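Local coordinates for protein Lpg2148(MvcA) (Legionella pneumophila subsp. pneumophila str. Philadelphia 1, PDB 6K11) that probably acts as a deamidase-type deubiquitinase effector of Legionella that regulates the host ubiquitin-conjugating enzyme UBE2N, at residues Ser18-Thr24 with Lys361-Tyr365. Residues are numbered along the deposited sequence; the frame is centred on the assembly and turned at random.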
ATOM      1  N   SER A  18       0.852  17.539  15.163  1.00 29.73           N
ATOM      2  CA  SER A  18       1.729  17.781  16.302  1.00 26.48           C
ATOM      3  C   SER A  18       2.527  16.542  16.700  1.00 29.99           C
ATOM      4  O   SER A  18       3.690  16.669  17.084  1.00 29.50           O
ATOM      5  CB  SER A  18       0.911  18.300  17.498  1.00 27.62           C
ATOM      6  OG  SER A  18       0.498  19.648  17.271  1.00 31.52           O
ATOM      7  N   TYR A  19       1.945  15.331  16.609  1.00 27.55           N
ATOM      8  CA  TYR A  19       2.493  14.193  17.337  1.00 30.54           C
ATOM      9  C   TYR A  19       2.979  13.029  16.488  1.00 32.35           C
ATOM     10  O   TYR A  19       3.551  12.087  17.056  1.00 32.41           O
ATOM     11  CB  TYR A  19       1.460  13.658  18.340  1.00 31.38           C
ATOM     12  CG  TYR A  19       1.020  14.698  19.342  1.00 31.41           C
ATOM     13  CD1 TYR A  19       1.945  15.349  20.150  1.00 33.05           C
ATOM     14  CD2 TYR A  19      -0.330  15.026  19.483  1.00 30.96           C
ATOM     15  CE1 TYR A  19       1.541  16.311  21.076  1.00 31.36           C
ATOM     16  CE2 TYR A  19      -0.739  15.986  20.389  1.00 33.89           C
ATOM     17  CZ  TYR A  19       0.185  16.612  21.191  1.00 35.63           C
ATOM     18  OH  TYR A  19      -0.259  17.542  22.106  1.00 35.74           O
ATOM     19  N   GLY A  20       2.764  13.047  15.166  1.00 33.28           N
ATOM     20  CA  GLY A  20       3.286  12.029  14.265  1.00 28.48           C
ATOM     21  C   GLY A  20       3.138  10.577  14.695  1.00 33.71           C
ATOM     22  O   GLY A  20       2.019  10.064  14.843  1.00 32.83           O
ATOM     23  N   VAL A  21       4.279   9.909  14.895  1.00 31.15           N
ATOM     24  CA  VAL A  21       4.296   8.480  15.188  1.00 33.13           C
ATOM     25  C   VAL A  21       3.562   8.137  16.485  1.00 35.43           C
ATOM     26  O   VAL A  21       3.099   7.001  16.645  1.00 33.66           O
ATOM     27  CB  VAL A  21       5.761   7.971  15.227  1.00 37.97           C
ATOM     28  CG1 VAL A  21       6.523   8.583  16.405  1.00 35.68           C
ATOM     29  CG2 VAL A  21       5.818   6.446  15.263  1.00 36.07           C
ATOM     30  N   MET A  22       3.438   9.089  17.414  1.00 30.70           N
ATOM     31  CA  MET A  22       2.777   8.799  18.686  1.00 32.45           C
ATOM     32  C   MET A  22       1.300   8.458  18.496  1.00 35.88           C
ATOM     33  O   MET A  22       0.692   7.860  19.393  1.00 36.73           O
ATOM     34  CB  MET A  22       2.901   9.991  19.652  1.00 32.08           C
ATOM     35  CG  MET A  22       4.322  10.386  20.047  1.00 28.20           C
ATOM     36  SD  MET A  22       4.434  11.793  21.137  1.00 24.30           S
ATOM     37  CE  MET A  22       4.127  11.003  22.772  1.00 27.68           C
ATOM     38  N   MET A  23       0.707   8.815  17.348  1.00 33.65           N
ATOM     39  CA  MET A  23      -0.723   8.603  17.145  1.00 33.33           C
ATOM     40  C   MET A  23      -1.128   7.131  17.101  1.00 36.80           C
ATOM     41  O   MET A  23      -2.318   6.840  17.261  1.00 35.88           O
ATOM     42  CB  MET A  23      -1.179   9.314  15.868  1.00 34.91           C
ATOM     43  CG  MET A  23      -0.976  10.827  15.935  1.00 35.20           C
ATOM     44  SD  MET A  23      -2.124  11.538  17.148  1.00 28.61           S
ATOM     45  CE  MET A  23      -3.635  11.101  16.270  1.00 32.50           C
ATOM     46  N   THR A  24      -0.187   6.198  16.878  1.00 35.16           N
ATOM     47  CA  THR A  24      -0.512   4.770  16.945  1.00 36.68           C
ATOM     48  C   THR A  24      -0.951   4.331  18.338  1.00 33.22           C
ATOM     49  O   THR A  24      -1.665   3.328  18.468  1.00 37.57           O
ATOM     50  CB  THR A  24       0.694   3.909  16.547  1.00 38.46           C
ATOM     51  OG1 THR A  24       1.703   4.029  17.568  1.00 38.89           O
ATOM     52  CG2 THR A  24       1.260   4.351  15.213  1.00 39.93           C
ATOM     53  N   LYS A 361       7.950  15.829  23.132  1.00 29.93           N
ATOM     54  CA  LYS A 361       7.359  14.536  23.468  1.00 29.76           C
ATOM     55  C   LYS A 361       7.670  13.492  22.404  1.00 29.28           C
ATOM     56  O   LYS A 361       7.904  12.319  22.725  1.00 28.18           O
ATOM     57  CB  LYS A 361       5.845  14.678  23.651  1.00 29.71           C
ATOM     58  CG  LYS A 361       5.404  15.660  24.741  1.00 32.64           C
ATOM     59  CD  LYS A 361       3.897  15.503  25.029  1.00 34.68           C
ATOM     60  CE  LYS A 361       3.374  16.581  25.990  1.00 36.27           C
ATOM     61  NZ  LYS A 361       3.977  16.459  27.338  1.00 34.84           N
ATOM     62  N   VAL A 362       7.679  13.892  21.128  1.00 29.87           N
ATOM     63  CA  VAL A 362       8.039  12.942  20.070  1.00 27.30           C
ATOM     64  C   VAL A 362       9.473  12.453  20.258  1.00 29.65           C
ATOM     65  O   VAL A 362       9.754  11.254  20.119  1.00 29.66           O
ATOM     66  CB  VAL A 362       7.814  13.568  18.674  1.00 34.53           C
ATOM     67  CG1 VAL A 362       8.392  12.670  17.567  1.00 33.33           C
ATOM     68  CG2 VAL A 362       6.310  13.806  18.430  1.00 31.13           C
ATOM     69  N   GLU A 363      10.395  13.364  20.622  1.00 32.84           N
ATOM     70  CA  GLU A 363      11.780  12.959  20.886  1.00 31.31           C
ATOM     71  C   GLU A 363      11.879  12.039  22.101  1.00 32.72           C
ATOM     72  O   GLU A 363      12.695  11.113  22.116  1.00 32.75           O
ATOM     73  CB  GLU A 363      12.681  14.177  21.101  1.00 33.07           C
ATOM     74  CG  GLU A 363      12.977  14.990  19.816  1.00 34.11           C
ATOM     75  CD  GLU A 363      13.503  14.126  18.688  1.00 39.29           C
ATOM     76  OE1 GLU A 363      14.606  13.535  18.842  1.00 40.23           O
ATOM     77  OE2 GLU A 363      12.803  14.014  17.653  1.00 37.86           O
ATOM     78  N   ASN A 364      11.087  12.302  23.147  1.00 32.28           N
ATOM     79  CA  ASN A 364      11.056  11.385  24.289  1.00 34.25           C
ATOM     80  C   ASN A 364      10.625   9.990  23.852  1.00 30.61           C
ATOM     81  O   ASN A 364      11.227   8.983  24.257  1.00 33.06           O
ATOM     82  CB  ASN A 364      10.118  11.932  25.365  1.00 36.26           C
ATOM     83  CG  ASN A 364       9.900  10.950  26.523  1.00 40.89           C
ATOM     84  OD1 ASN A 364       8.859  10.268  26.601  1.00 35.81           O
ATOM     85  ND2 ASN A 364      10.877  10.879  27.428  1.00 38.94           N
ATOM     86  N   TYR A 365       9.581   9.917  23.016  1.00 28.32           N
ATOM     87  CA  TYR A 365       9.080   8.639  22.522  1.00 29.73           C
ATOM     88  C   TYR A 365      10.136   7.914  21.690  1.00 32.45           C
ATOM     89  O   TYR A 365      10.361   6.707  21.861  1.00 28.75           O
ATOM     90  CB  TYR A 365       7.818   8.888  21.699  1.00 29.13           C
ATOM     91  CG  TYR A 365       7.115   7.652  21.209  1.00 33.41           C
ATOM     92  CD1 TYR A 365       6.217   6.962  22.035  1.00 28.31           C
ATOM     93  CD2 TYR A 365       7.306   7.192  19.915  1.00 28.34           C
ATOM     94  CE1 TYR A 365       5.566   5.833  21.572  1.00 29.20           C
ATOM     95  CE2 TYR A 365       6.648   6.082  19.442  1.00 31.58           C
ATOM     96  CZ  TYR A 365       5.779   5.402  20.278  1.00 31.22           C
ATOM     97  OH  TYR A 365       5.146   4.287  19.793  1.00 31.20           O
TER
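Tyr19 and Val362 bring the backbones closest, their CA atoms 6.3 Å apart, where the chain runs off the end of helix 4-19 and turns past the first half of helix 358-381. Val362 packs against the C-terminal end of helix 4-19: its CG2 makes a van der Waals contact, 3.5 Å, with Tyr19 O, a carbonyl whose hydrogen bond comes from Met22 N. Gly20, with positive phi (45°), is the first residue past the helix and precedes the 3-10 turn 21-24, from which Val21 points at helix 358-381 while Met22 reaches it with its SD end. Helix 358-381 packs against the C-terminal end of helix 4-19 and this turn, two parts of the chain more than 330 residues apart, while Ile350 of helix 336-351 also touches Tyr19, Met22 and Lys361. Chi1 of Met22 (-61°) places CG over one face of the Tyr365 ring, 4.1 Å from Tyr365 CG. The extended chi2 carries SD to 3.9 Å from Val362 CG2 and 4.1 Å from Lys361 CB, and a bend at chi3 leaves CE near Lys361 O and CB. On the same ring Val21 CG1 approaches obliquely, 3.9 Å from CD2 of Tyr365. The Tyr365 ring swings away from its own backbone N (chi1 -175°) and runs toward Thr24, its OH hydrogen-bonded to Val26 O. No hydrogen bond joins the two segments; the amine of Lys361 turns instead to the carbonyls of His353 and Gly355.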